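Local structure of protein gp18 (Listeria monocytogenes EGD-e, 3GS9) at residues A[91-96]-A[163-168]; A[113-118]-A[155-160]; A[17-22]-A[54-59]; A[122-127]-A[148-153]. The protein is probably a structural component of the phage tail, a member of the prophage endopeptidase tail family. All blocks are in the same frame, centred on the assembly; numbering follows the deposited sequence. Where two conformers were deposited one is given.

Contact 1: residues A[91-96]-A[163-168]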
loop_
_atom_site.group_PDB
_atom_site.type_symbol
_atom_site.label_atom_id
_atom_site.label_comp_id
_atom_site.label_asym_id
_atom_site.label_seq_id
_atom_site.Cartn_x
_atom_site.Cartn_y
_atom_site.Cartn_z
ATOM N N HIS A 91 -18.508 17.930 0.135
ATOM C CA HIS A 91 -19.605 18.353 -0.723
ATOM C C HIS A 91 -20.687 17.255 -0.841
ATOM O O HIS A 91 -20.389 16.077 -0.842
ATOM C CB HIS A 91 -19.050 18.735 -2.074
ATOM C CG HIS A 91 -20.070 19.374 -2.954
ATOM N ND1 HIS A 91 -20.859 18.638 -3.805
ATOM C CD2 HIS A 91 -20.477 20.660 -3.069
ATOM C CE1 HIS A 91 -21.684 19.457 -4.444
ATOM N NE2 HIS A 91 -21.468 20.687 -4.019
ATOM N N ILE A 92 -21.948 17.678 -0.944
ATOM C CA ILE A 92 -23.085 16.758 -1.057
ATOM C C ILE A 92 -22.953 15.706 -2.177
ATOM O O ILE A 92 -23.461 14.612 -2.061
ATOM C CB ILE A 92 -24.415 17.578 -1.211
ATOM C CG1 ILE A 92 -25.622 16.678 -0.946
ATOM C CG2 ILE A 92 -24.452 18.337 -2.516
ATOM C CD1 ILE A 92 -25.761 16.320 0.482
ATOM N N TYR A 93 -22.180 16.026 -3.218
ATOM C CA TYR A 93 -21.903 15.054 -4.290
ATOM C C TYR A 93 -21.452 13.720 -3.723
ATOM O O TYR A 93 -21.924 12.671 -4.150
ATOM C CB TYR A 93 -20.832 15.600 -5.200
ATOM C CG TYR A 93 -20.289 14.587 -6.187
ATOM C CD1 TYR A 93 -21.121 14.039 -7.164
ATOM C CD2 TYR A 93 -18.956 14.230 -6.173
ATOM C CE1 TYR A 93 -20.639 13.100 -8.068
ATOM C CE2 TYR A 93 -18.454 13.320 -7.094
ATOM C CZ TYR A 93 -19.313 12.767 -8.043
ATOM O OH TYR A 93 -18.810 11.876 -8.970
ATOM N N TYR A 94 -20.552 13.773 -2.752
ATOM C CA TYR A 94 -19.914 12.547 -2.202
ATOM C C TYR A 94 -20.868 11.630 -1.451
ATOM O O TYR A 94 -20.579 10.445 -1.249
ATOM C CB TYR A 94 -18.685 12.891 -1.378
ATOM C CG TYR A 94 -17.607 13.377 -2.282
ATOM C CD1 TYR A 94 -16.928 12.501 -3.078
ATOM C CD2 TYR A 94 -17.374 14.730 -2.443
ATOM C CE1 TYR A 94 -15.965 12.923 -3.975
ATOM C CE2 TYR A 94 -16.397 15.187 -3.342
ATOM C CZ TYR A 94 -15.705 14.269 -4.098
ATOM O OH TYR A 94 -14.742 14.636 -4.995
ATOM N N THR A 95 -22.050 12.160 -1.087
ATOM C CA THR A 95 -23.079 11.314 -0.492
ATOM C C THR A 95 -23.702 10.290 -1.451
ATOM O O THR A 95 -24.425 9.434 -1.000
ATOM C CB THR A 95 -24.232 12.131 0.208
ATOM O OG1 THR A 95 -25.053 12.801 -0.765
ATOM C CG2 THR A 95 -23.638 13.111 1.237
ATOM N N CYS A 96 -23.435 10.399 -2.756
ATOM C CA CYS A 96 -23.904 9.385 -3.713
ATOM C C CYS A 96 -23.343 7.992 -3.427
ATOM O O CYS A 96 -23.881 6.964 -3.889
ATOM C CB CYS A 96 -23.645 9.799 -5.178
ATOM S SG CYS A 96 -21.999 9.734 -5.796
ATOM N N VAL A 163 -14.633 11.749 -19.760
ATOM C CA VAL A 163 -15.450 12.854 -19.326
ATOM C C VAL A 163 -15.093 13.262 -17.901
ATOM O O VAL A 163 -14.433 12.508 -17.151
ATOM C CB VAL A 163 -16.989 12.540 -19.418
ATOM C CG1 VAL A 163 -17.415 12.261 -20.883
ATOM C CG2 VAL A 163 -17.410 11.384 -18.508
ATOM N N VAL A 164 -15.576 14.447 -17.556
ATOM C CA VAL A 164 -15.436 15.061 -16.235
ATOM C C VAL A 164 -16.848 15.219 -15.661
ATOM O O VAL A 164 -17.801 15.325 -16.415
ATOM C CB VAL A 164 -14.704 16.459 -16.366
ATOM C CG1 VAL A 164 -15.378 17.359 -17.438
ATOM C CG2 VAL A 164 -14.612 17.176 -15.031
ATOM N N VAL A 165 -16.992 15.236 -14.339
ATOM C CA VAL A 165 -18.322 15.511 -13.733
ATOM C C VAL A 165 -18.157 16.781 -12.936
ATOM O O VAL A 165 -17.172 16.929 -12.215
ATOM C CB VAL A 165 -18.878 14.314 -12.860
ATOM C CG1 VAL A 165 -17.920 13.930 -11.714
ATOM C CG2 VAL A 165 -20.279 14.656 -12.310
ATOM N N ILE A 166 -19.108 17.696 -13.098
ATOM C CA ILE A 166 -19.073 18.989 -12.423
ATOM C C ILE A 166 -20.363 19.097 -11.619
ATOM O O ILE A 166 -21.393 19.366 -12.173
ATOM C CB ILE A 166 -18.977 20.141 -13.433
ATOM C CG1 ILE A 166 -17.845 19.887 -14.456
ATOM C CG2 ILE A 166 -18.775 21.442 -12.679
ATOM C CD1 ILE A 166 -17.980 20.696 -15.694
ATOM N N PRO A 167 -20.309 18.771 -10.316
ATOM C CA PRO A 167 -21.525 18.818 -9.500
ATOM C C PRO A 167 -21.945 20.219 -9.118
ATOM O O PRO A 167 -21.092 20.999 -8.637
ATOM C CB PRO A 167 -21.122 18.042 -8.221
ATOM C CG PRO A 167 -19.853 17.355 -8.521
ATOM C CD PRO A 167 -19.168 18.267 -9.532
ATOM N N ASP A 168 -23.221 20.527 -9.341
ATOM C CA ASP A 168 -23.896 21.721 -8.751
ATOM C C ASP A 168 -24.924 21.164 -7.755
ATOM O O ASP A 168 -26.002 20.716 -8.140
ATOM C CB ASP A 168 -24.573 22.581 -9.825
ATOM C CG ASP A 168 -25.341 23.736 -9.258
ATOM O OD1 ASP A 168 -25.275 23.971 -8.038
ATOM O OD2 ASP A 168 -26.043 24.432 -10.045
#
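Pro167 presents its CG to one face of the Tyr93 ring, off-centre toward the rim. Pro167 CG stands 3.9 Å from the centroid of the Tyr93 ring and 23° off its normal, a CH-pi contact. On the same side of the ring plane, CG1 of Val165 meets the phenol end obliquely, its side chain pointing against that of Tyr93, 3.5 Å from Tyr93 OH. The CB of Pro167 reaches the His91 ring as well, 4.1 Å from CE1 of His91. Here a 3-10 turn, formed where the chain leaves strand 83-90 of the N-terminal sheet, packs on edge strand 166-168 of a small mixed sheet, and Leu172 of the adjacent strand touches Tyr93, Val165 and Pro167 alike. His91 is gripped at both nitrogens: its ND1 accepts from Tyr93 N at 3.0 Å, and its NE2 bonds to Gln67. With CG anti to its own N (chi1 -171°), the imidazole is turned to bring ND1 to Tyr93 N and CE1 to Pro167, and it stacks on Trp37.

Contact 2: residues A[113-118]-A[155-160]; sequences QCLTHI and DQLLDD
Asp160 OD2, one helical turn beyond the contacting Leu157, is gripped by two amides. Gln156 NE2 donates to Asp160 OD2 at 2.9 Å with an N-H...O angle of 165°, arriving on the syn side somewhat out of the carboxylate plane, while Gln142 of strand 141-149 supplies the second NH2. The other oxygen, OD1, forms a salt bridge with Arg249, so the carboxylate is tied at both oxygens and would probably be kept ionised. Across to 113-118 the contacts are apolar. The helical segments 113-118 and 155-160 run antiparallel, 175° between their directions, their axes 11.1 Å apart at closest, and Leu157 spans the gap with its two methyls splitting the work. CD2 of Leu157 presses on the CB of Cys114 at 3.5 Å, slightly tighter than normal carbon packing, with Cys114 SG beside it. CD1 of Leu157 settles between two partners, 3.7 Å from Leu115 CD2 and also 3.7 Å from Ile118 CD1. Ile118 reaches Leu157 tip to tip, its CG1 branch beside its own N (chi1 -66°), whereas Leu115 slants across. Phe145 of strand 141-149 packs against both Cys114 and Leu157.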
loop_
_atom_site.group_PDB
_atom_site.type_symbol
_atom_site.label_atom_id
_atom_site.label_comp_id
_atom_site.label_asym_id
_atom_site.label_seq_id
_atom_site.Cartn_x
_atom_site.Cartn_y
_atom_site.Cartn_z
ATOM N N GLN A 113 -27.012 6.001 -21.379
ATOM C CA GLN A 113 -27.532 4.713 -20.939
ATOM C C GLN A 113 -26.910 4.213 -19.620
ATOM O O GLN A 113 -27.606 3.628 -18.756
ATOM C CB GLN A 113 -27.348 3.658 -22.030
ATOM C CG GLN A 113 -28.226 3.850 -23.278
ATOM C CD GLN A 113 -27.870 2.857 -24.351
ATOM O OE1 GLN A 113 -26.747 2.849 -24.846
ATOM N NE2 GLN A 113 -28.829 1.989 -24.711
ATOM N N CYS A 114 -25.605 4.416 -19.467
ATOM C CA CYS A 114 -24.940 4.036 -18.212
ATOM C C CYS A 114 -25.431 4.858 -17.021
ATOM O O CYS A 114 -25.712 4.304 -15.976
ATOM C CB CYS A 114 -23.419 4.140 -18.324
ATOM S SG CYS A 114 -22.727 2.935 -19.464
ATOM N N LEU A 115 -25.555 6.175 -17.187
ATOM C CA LEU A 115 -25.986 7.023 -16.079
ATOM C C LEU A 115 -27.419 6.678 -15.698
ATOM O O LEU A 115 -27.758 6.560 -14.511
ATOM C CB LEU A 115 -25.851 8.484 -16.451
ATOM C CG LEU A 115 -24.414 9.003 -16.543
ATOM C CD1 LEU A 115 -24.386 10.362 -17.194
ATOM C CD2 LEU A 115 -23.810 9.068 -15.140
ATOM N N THR A 116 -28.227 6.415 -16.724
ATOM C CA THR A 116 -29.580 5.938 -16.487
ATOM C C THR A 116 -29.583 4.660 -15.641
ATOM O O THR A 116 -30.361 4.528 -14.673
ATOM C CB THR A 116 -30.356 5.759 -17.803
ATOM O OG1 THR A 116 -30.389 7.011 -18.501
ATOM C CG2 THR A 116 -31.787 5.295 -17.521
ATOM N N HIS A 117 -28.692 3.730 -15.982
ATOM C CA HIS A 117 -28.574 2.510 -15.223
ATOM C C HIS A 117 -28.249 2.757 -13.742
ATOM O O HIS A 117 -28.792 2.088 -12.859
ATOM C CB HIS A 117 -27.534 1.570 -15.838
ATOM C CG HIS A 117 -27.436 0.273 -15.111
ATOM N ND1 HIS A 117 -28.501 -0.602 -15.036
ATOM C CD2 HIS A 117 -26.443 -0.275 -14.376
ATOM C CE1 HIS A 117 -28.159 -1.643 -14.305
ATOM N NE2 HIS A 117 -26.909 -1.480 -13.901
ATOM N N ILE A 118 -27.347 3.692 -13.470
ATOM C CA ILE A 118 -26.931 3.950 -12.091
ATOM C C ILE A 118 -28.135 4.340 -11.235
ATOM O O ILE A 118 -28.314 3.802 -10.157
ATOM C CB ILE A 118 -25.857 5.077 -11.985
ATOM C CG1 ILE A 118 -24.569 4.626 -12.644
ATOM C CG2 ILE A 118 -25.543 5.406 -10.489
ATOM C CD1 ILE A 118 -23.496 5.680 -12.672
ATOM N N ASP A 155 -17.097 7.161 -11.351
ATOM C CA ASP A 155 -15.658 7.237 -11.619
ATOM C C ASP A 155 -15.242 6.346 -12.774
ATOM O O ASP A 155 -14.381 6.727 -13.590
ATOM C CB ASP A 155 -14.880 6.920 -10.349
ATOM C CG ASP A 155 -14.949 8.044 -9.333
ATOM O OD1 ASP A 155 -15.376 9.117 -9.712
ATOM O OD2 ASP A 155 -14.542 7.868 -8.178
ATOM N N GLN A 156 -15.839 5.168 -12.876
ATOM C CA GLN A 156 -15.556 4.290 -14.007
ATOM C C GLN A 156 -15.964 4.956 -15.324
ATOM O O GLN A 156 -15.233 4.937 -16.313
ATOM C CB GLN A 156 -16.381 3.011 -13.883
ATOM C CG GLN A 156 -16.005 2.054 -14.955
ATOM C CD GLN A 156 -16.904 0.903 -15.022
ATOM O OE1 GLN A 156 -17.351 0.367 -13.990
ATOM N NE2 GLN A 156 -17.221 0.510 -16.248
ATOM N N LEU A 157 -17.167 5.518 -15.348
ATOM C CA LEU A 157 -17.654 6.214 -16.552
ATOM C C LEU A 157 -16.720 7.356 -16.968
ATOM O O LEU A 157 -16.527 7.603 -18.182
ATOM C CB LEU A 157 -19.088 6.723 -16.341
ATOM C CG LEU A 157 -20.138 5.631 -16.044
ATOM C CD1 LEU A 157 -21.546 6.225 -15.755
ATOM C CD2 LEU A 157 -20.159 4.505 -17.139
ATOM N N LEU A 158 -16.193 8.097 -15.994
ATOM C CA LEU A 158 -15.293 9.187 -16.298
ATOM C C LEU A 158 -14.132 8.651 -17.128
ATOM O O LEU A 158 -13.765 9.237 -18.163
ATOM C CB LEU A 158 -14.771 9.847 -15.030
ATOM C CG LEU A 158 -15.775 10.477 -14.066
ATOM C CD1 LEU A 158 -15.030 11.253 -12.956
ATOM C CD2 LEU A 158 -16.752 11.383 -14.756
ATOM N N ASP A 159 -13.579 7.515 -16.698
ATOM C CA ASP A 159 -12.435 6.880 -17.374
ATOM C C ASP A 159 -12.842 6.256 -18.746
ATOM O O ASP A 159 -12.156 6.432 -19.777
ATOM C CB ASP A 159 -11.857 5.784 -16.444
ATOM C CG ASP A 159 -11.181 6.338 -15.205
ATOM O OD1 ASP A 159 -10.784 7.522 -15.239
ATOM O OD2 ASP A 159 -11.037 5.574 -14.203
ATOM N N ASP A 160 -13.967 5.547 -18.752
ATOM C CA ASP A 160 -14.433 4.832 -19.927
ATOM C C ASP A 160 -14.691 5.822 -21.053
ATOM O O ASP A 160 -14.244 5.594 -22.186
ATOM C CB ASP A 160 -15.724 4.068 -19.645
ATOM C CG ASP A 160 -15.505 2.783 -18.891
ATOM O OD1 ASP A 160 -14.346 2.402 -18.617
ATOM O OD2 ASP A 160 -16.519 2.117 -18.560
#

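Contact 3: residues A[17-22]-A[54-59]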
loop_
_atom_site.group_PDB
_atom_site.type_symbol
_atom_site.label_atom_id
_atom_site.label_comp_id
_atom_site.label_asym_id
_atom_site.label_seq_id
_atom_site.Cartn_x
_atom_site.Cartn_y
_atom_site.Cartn_z
ATOM N N GLU A 17 -30.058 27.794 10.986
ATOM C CA GLU A 17 -29.667 29.131 11.297
ATOM C C GLU A 17 -28.404 29.591 10.594
ATOM O O GLU A 17 -27.702 28.803 9.955
ATOM C CB GLU A 17 -29.504 29.265 12.799
ATOM C CG GLU A 17 -28.338 28.554 13.378
ATOM C CD GLU A 17 -28.279 28.707 14.889
ATOM O OE1 GLU A 17 -29.202 29.325 15.493
ATOM O OE2 GLU A 17 -27.298 28.185 15.460
ATOM N N ILE A 18 -28.151 30.881 10.728
ATOM C CA ILE A 18 -26.920 31.481 10.235
ATOM C C ILE A 18 -25.812 31.055 11.197
ATOM O O ILE A 18 -25.941 31.208 12.407
ATOM C CB ILE A 18 -27.009 33.002 10.193
ATOM C CG1 ILE A 18 -28.067 33.473 9.193
ATOM C CG2 ILE A 18 -25.690 33.590 9.826
ATOM C CD1 ILE A 18 -28.439 34.983 9.352
ATOM N N LEU A 19 -24.728 30.513 10.645
ATOM C CA LEU A 19 -23.571 30.141 11.440
ATOM C C LEU A 19 -22.764 31.360 11.862
ATOM O O LEU A 19 -22.368 32.155 11.007
ATOM C CB LEU A 19 -22.675 29.244 10.600
ATOM C CG LEU A 19 -21.408 28.694 11.261
ATOM C CD1 LEU A 19 -21.697 28.050 12.618
ATOM C CD2 LEU A 19 -20.745 27.714 10.299
ATOM N N THR A 20 -22.448 31.482 13.154
ATOM C CA THR A 20 -21.778 32.709 13.631
ATOM C C THR A 20 -20.452 32.556 14.359
ATOM O O THR A 20 -19.577 33.418 14.213
ATOM C CB THR A 20 -22.688 33.546 14.572
ATOM O OG1 THR A 20 -23.032 32.758 15.720
ATOM C CG2 THR A 20 -23.947 33.995 13.849
ATOM N N ASP A 21 -20.281 31.524 15.174
ATOM C CA ASP A 21 -19.124 31.572 16.079
ATOM C C ASP A 21 -17.873 30.888 15.523
ATOM O O ASP A 21 -17.125 30.246 16.273
ATOM C CB ASP A 21 -19.453 31.174 17.545
ATOM C CG ASP A 21 -20.395 29.993 17.670
ATOM O OD1 ASP A 21 -20.562 29.232 16.686
ATOM O OD2 ASP A 21 -20.984 29.845 18.780
ATOM N N PHE A 22 -17.597 31.109 14.236
ATOM C CA PHE A 22 -16.519 30.375 13.570
ATOM C C PHE A 22 -15.289 31.227 13.301
ATOM O O PHE A 22 -15.367 32.456 13.183
ATOM C CB PHE A 22 -17.009 29.646 12.305
ATOM C CG PHE A 22 -17.298 30.545 11.121
ATOM C CD1 PHE A 22 -18.558 31.104 10.962
ATOM C CD2 PHE A 22 -16.331 30.798 10.158
ATOM C CE1 PHE A 22 -18.851 31.902 9.872
ATOM C CE2 PHE A 22 -16.623 31.621 9.061
ATOM C CZ PHE A 22 -17.876 32.160 8.925
ATOM N N SER A 54 -29.727 21.301 18.529
ATOM C CA SER A 54 -28.570 20.944 17.704
ATOM C C SER A 54 -28.784 21.512 16.300
ATOM O O SER A 54 -29.800 21.204 15.653
ATOM C CB SER A 54 -28.406 19.409 17.609
ATOM O OG SER A 54 -28.710 18.733 18.828
ATOM N N PHE A 55 -27.847 22.340 15.843
ATOM C CA PHE A 55 -27.835 22.802 14.448
ATOM C C PHE A 55 -26.649 22.179 13.681
ATOM O O PHE A 55 -26.815 21.666 12.542
ATOM C CB PHE A 55 -27.751 24.322 14.386
ATOM C CG PHE A 55 -28.900 25.014 15.056
ATOM C CD1 PHE A 55 -28.948 25.103 16.428
ATOM C CD2 PHE A 55 -29.921 25.568 14.310
ATOM C CE1 PHE A 55 -30.005 25.735 17.053
ATOM C CE2 PHE A 55 -30.981 26.188 14.911
ATOM C CZ PHE A 55 -31.030 26.273 16.296
ATOM N N LEU A 56 -25.474 22.204 14.325
ATOM C CA LEU A 56 -24.219 21.724 13.719
ATOM C C LEU A 56 -23.611 20.471 14.396
ATOM O O LEU A 56 -22.986 20.541 15.450
ATOM C CB LEU A 56 -23.207 22.871 13.721
ATOM C CG LEU A 56 -21.852 22.623 13.070
ATOM C CD1 LEU A 56 -21.976 22.545 11.589
ATOM C CD2 LEU A 56 -20.900 23.748 13.460
ATOM N N ASP A 57 -23.781 19.319 13.752
ATOM C CA ASP A 57 -23.307 18.051 14.271
ATOM C C ASP A 57 -23.143 17.122 13.057
ATOM O O ASP A 57 -23.300 17.575 11.899
ATOM C CB ASP A 57 -24.328 17.462 15.282
ATOM C CG ASP A 57 -23.663 16.723 16.441
ATOM O OD1 ASP A 57 -22.896 15.767 16.178
ATOM O OD2 ASP A 57 -23.883 17.120 17.619
ATOM N N TYR A 58 -22.871 15.845 13.305
ATOM C CA TYR A 58 -22.794 14.824 12.229
ATOM C C TYR A 58 -24.048 14.886 11.407
ATOM O O TYR A 58 -25.162 14.963 11.937
ATOM C CB TYR A 58 -22.608 13.391 12.747
ATOM C CG TYR A 58 -21.338 13.297 13.551
ATOM C CD1 TYR A 58 -20.110 13.413 12.941
ATOM C CD2 TYR A 58 -21.394 13.177 14.930
ATOM C CE1 TYR A 58 -18.926 13.396 13.695
ATOM C CE2 TYR A 58 -20.234 13.182 15.708
ATOM C CZ TYR A 58 -19.006 13.294 15.079
ATOM O OH TYR A 58 -17.908 13.293 15.888
ATOM N N GLU A 59 -23.844 14.858 10.108
ATOM C CA GLU A 59 -24.919 14.869 9.121
ATOM C C GLU A 59 -25.646 16.194 8.954
ATOM O O GLU A 59 -26.557 16.278 8.085
ATOM C CB GLU A 59 -25.880 13.694 9.317
ATOM C CG GLU A 59 -25.155 12.329 9.390
ATOM C CD GLU A 59 -24.538 11.928 8.081
ATOM O OE1 GLU A 59 -25.246 11.983 7.060
ATOM O OE2 GLU A 59 -23.354 11.524 8.046
#
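This is a carboxylate-on-ring stack at the periphery of the N-terminal antiparallel sheet, where strand 16-18 meets the loop that leads into strand 61-64. The carboxylate of Glu17 lies flat over one face of Phe55, the two planes only 4° apart, with CD above the ring centre. Glu17 OE1 sits 3.6 Å from Phe55 CZ and OE2 3.6 Å from Phe55 CG, while the aliphatic part joins in through CG of Glu17, 3.5 Å from CD2 of Phe55. Placing CG between the backbone N and carbonyl carbon (chi1 70°) and extending the chain from there carries the acid across the ring. A carboxylate over the electron-rich face is probably electrostatically unfavourable, so dispersion and the aliphatic CB and CG contacts more likely favour it; Glu17 also touches a crystal neighbour. Alongside, Leu19 CD1 comes to 4.5 Å from Leu56 CD2, a looser apolar contact. Farther along the loop, Glu59 makes a salt bridge to Arg240 of the second subunit. Val8 of strand 7-9 touches Leu19, Phe55 and Leu56, and Val71 of strand 67-74 packs on Leu56.

Contact 4: residues A[122-127]-A[148-153]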
loop_
_atom_site.group_PDB
_atom_site.type_symbol
_atom_site.label_atom_id
_atom_site.label_comp_id
_atom_site.label_asym_id
_atom_site.label_seq_id
_atom_site.Cartn_x
_atom_site.Cartn_y
_atom_site.Cartn_z
ATOM N N ASP A 122 -33.175 4.103 -7.650
ATOM C CA ASP A 122 -33.241 5.104 -6.591
ATOM C C ASP A 122 -32.246 6.196 -6.921
ATOM O O ASP A 122 -31.041 6.002 -6.774
ATOM C CB ASP A 122 -32.939 4.508 -5.215
ATOM C CG ASP A 122 -33.141 5.522 -4.080
ATOM O OD1 ASP A 122 -33.473 6.697 -4.348
ATOM O OD2 ASP A 122 -32.991 5.154 -2.899
ATOM N N ASN A 123 -32.735 7.335 -7.386
ATOM C CA ASN A 123 -31.792 8.399 -7.740
ATOM C C ASN A 123 -31.239 9.145 -6.547
ATOM O O ASN A 123 -30.298 9.921 -6.695
ATOM C CB ASN A 123 -32.389 9.388 -8.751
ATOM C CG ASN A 123 -33.661 10.029 -8.267
ATOM O OD1 ASN A 123 -33.754 10.522 -7.137
ATOM N ND2 ASN A 123 -34.681 10.018 -9.135
ATOM N N ARG A 124 -31.809 8.933 -5.355
ATOM C CA ARG A 124 -31.335 9.618 -4.142
ATOM C C ARG A 124 -31.199 11.143 -4.283
ATOM O O ARG A 124 -30.317 11.776 -3.674
ATOM C CB ARG A 124 -30.030 8.964 -3.633
ATOM C CG ARG A 124 -30.185 7.469 -3.409
ATOM C CD ARG A 124 -28.951 6.833 -2.803
ATOM N NE ARG A 124 -28.653 7.342 -1.474
ATOM C CZ ARG A 124 -29.130 6.833 -0.342
ATOM N NH1 ARG A 124 -29.958 5.803 -0.347
ATOM N NH2 ARG A 124 -28.787 7.392 0.815
ATOM N N GLY A 125 -32.071 11.732 -5.110
ATOM C CA GLY A 125 -32.094 13.140 -5.356
ATOM C C GLY A 125 -31.102 13.666 -6.360
ATOM O O GLY A 125 -31.023 14.880 -6.596
ATOM N N PHE A 126 -30.315 12.764 -6.942
ATOM C CA PHE A 126 -29.365 13.128 -7.979
ATOM C C PHE A 126 -30.007 13.250 -9.334
ATOM O O PHE A 126 -30.883 12.485 -9.691
ATOM C CB PHE A 126 -28.210 12.134 -8.009
ATOM C CG PHE A 126 -27.277 12.329 -6.853
ATOM C CD1 PHE A 126 -26.223 13.240 -6.938
ATOM C CD2 PHE A 126 -27.525 11.706 -5.646
ATOM C CE1 PHE A 126 -25.378 13.466 -5.832
ATOM C CE2 PHE A 126 -26.677 11.919 -4.550
ATOM C CZ PHE A 126 -25.622 12.819 -4.651
ATOM N N SER A 127 -29.520 14.212 -10.093
ATOM C CA SER A 127 -29.877 14.309 -11.505
ATOM C C SER A 127 -28.612 14.490 -12.301
ATOM O O SER A 127 -27.525 14.741 -11.751
ATOM C CB SER A 127 -30.851 15.457 -11.748
ATOM O OG SER A 127 -30.394 16.652 -11.172
ATOM N N ASN A 148 -22.056 -1.855 -7.910
ATOM C CA ASN A 148 -21.188 -1.013 -7.119
ATOM C C ASN A 148 -21.932 0.191 -6.603
ATOM O O ASN A 148 -23.094 0.416 -6.922
ATOM C CB ASN A 148 -19.906 -0.586 -7.884
ATOM C CG ASN A 148 -18.645 -0.730 -7.026
ATOM O OD1 ASN A 148 -18.560 -0.203 -5.897
ATOM N ND2 ASN A 148 -17.663 -1.452 -7.545
ATOM N N ASN A 149 -21.246 0.961 -5.766
ATOM C CA ASN A 149 -21.831 2.193 -5.265
ATOM C C ASN A 149 -21.803 3.257 -6.362
ATOM O O ASN A 149 -21.012 3.174 -7.298
ATOM C CB ASN A 149 -21.164 2.687 -3.984
ATOM C CG ASN A 149 -19.800 3.203 -4.222
ATOM O OD1 ASN A 149 -19.640 4.319 -4.721
ATOM N ND2 ASN A 149 -18.785 2.369 -3.948
ATOM N N TYR A 150 -22.641 4.269 -6.211
ATOM C CA TYR A 150 -22.827 5.239 -7.299
ATOM C C TYR A 150 -21.562 6.014 -7.630
ATOM O O TYR A 150 -21.316 6.346 -8.800
ATOM C CB TYR A 150 -23.957 6.224 -6.988
ATOM C CG TYR A 150 -25.364 5.641 -6.869
ATOM C CD1 TYR A 150 -25.661 4.325 -7.242
ATOM C CD2 TYR A 150 -26.398 6.453 -6.443
ATOM C CE1 TYR A 150 -26.955 3.822 -7.137
ATOM C CE2 TYR A 150 -27.710 5.975 -6.358
ATOM C CZ TYR A 150 -27.980 4.669 -6.695
ATOM O OH TYR A 150 -29.283 4.209 -6.575
ATOM N N LEU A 151 -20.769 6.362 -6.616
ATOM C CA LEU A 151 -19.563 7.141 -6.865
ATOM C C LEU A 151 -18.536 6.318 -7.671
ATOM O O LEU A 151 -17.937 6.811 -8.621
ATOM C CB LEU A 151 -18.958 7.588 -5.529
ATOM C CG LEU A 151 -17.750 8.512 -5.591
ATOM C CD1 LEU A 151 -18.032 9.773 -6.377
ATOM C CD2 LEU A 151 -17.338 8.884 -4.183
ATOM N N THR A 152 -18.321 5.065 -7.260
ATOM C CA THR A 152 -17.375 4.187 -7.963
ATOM C C THR A 152 -17.782 3.986 -9.431
ATOM O O THR A 152 -16.933 4.034 -10.349
ATOM C CB THR A 152 -17.246 2.842 -7.245
ATOM O OG1 THR A 152 -16.704 3.099 -5.951
ATOM C CG2 THR A 152 -16.349 1.901 -8.053
ATOM N N LEU A 153 -19.092 3.840 -9.651
ATOM C CA LEU A 153 -19.627 3.666 -10.990
ATOM C C LEU A 153 -19.393 4.929 -11.826
ATOM O O LEU A 153 -18.949 4.844 -12.976
ATOM C CB LEU A 153 -21.118 3.260 -10.942
ATOM C CG LEU A 153 -21.436 1.844 -10.393
ATOM C CD1 LEU A 153 -22.954 1.628 -10.441
ATOM C CD2 LEU A 153 -20.649 0.753 -11.149
HETATM O O HOH W 1 -30.543 3.011 -8.947
#
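The phenol of Tyr150 reaches the loop 122-127 and donates to the carbonyl of Asp122, just before the turn. The bond is short, 2.5 Å from Tyr150 OH to Asp122 O, and lies in the carbonyl plane on a lone pair of the oxygen, with a C=O...O angle of 144°. A water closes a second path: it gives a proton to Tyr150 OH at 2.9 Å and accepts from Asp122 N at 3.1 Å. Arg124 slants past the phenol with its aliphatic part, CD standing 3.9 Å from Tyr150 CE2. Extended at chi2 and then bent at chi3 (63°), Arg124 passes the ring with CG and CD while its guanidinium, turned 68° from the ring, goes off to the carbonyl of Ile239 of the second subunit.

What shapes this loop is a type I' turn from Asn123 to Phe126 together with two Asx turns. Asp122 OD1 takes Arg124 N at 3.0 Å, coming from above the carboxylate plane, and Asn123 OD1 takes Gly125 N at 2.9 Å. Tyr150 is set by the start of helix 150-161, which Asn149 N-caps: its OD1 accepts from Thr152 N at 3.0 Å. Phe119 meets the Tyr150 ring edge-to-face. One hydroxyl thus both donates and accepts, satisfying a main-chain carbonyl directly and a main-chain N-H through water, so the polar tie runs from a neutral side chain to the main chain, with no salt bridge between these segments.

In the fold
Contacts 1 and 2 are buried and apolar across their interfaces; contact 4 is partly buried and polar, with a water in it; contact 3 is peripheral, a charged group lying on a ring. Helix 150-161 serves contacts 2 and 4, with Ile118 touching both Tyr150 and Leu153, and it runs on toward strand 166-168 of contact 1, Val163 N probably bonding to Leu158 O. Contact 1 also meets contact 4 directly, through Cys96 on Phe126 and Tyr93 on Leu151. These three form one continuous packing unit, while contact 3 belongs to the N-terminal sheet, its centre about 23 Å from that of contact 1. Contacts 3 and 4 have segments that reach the second subunit.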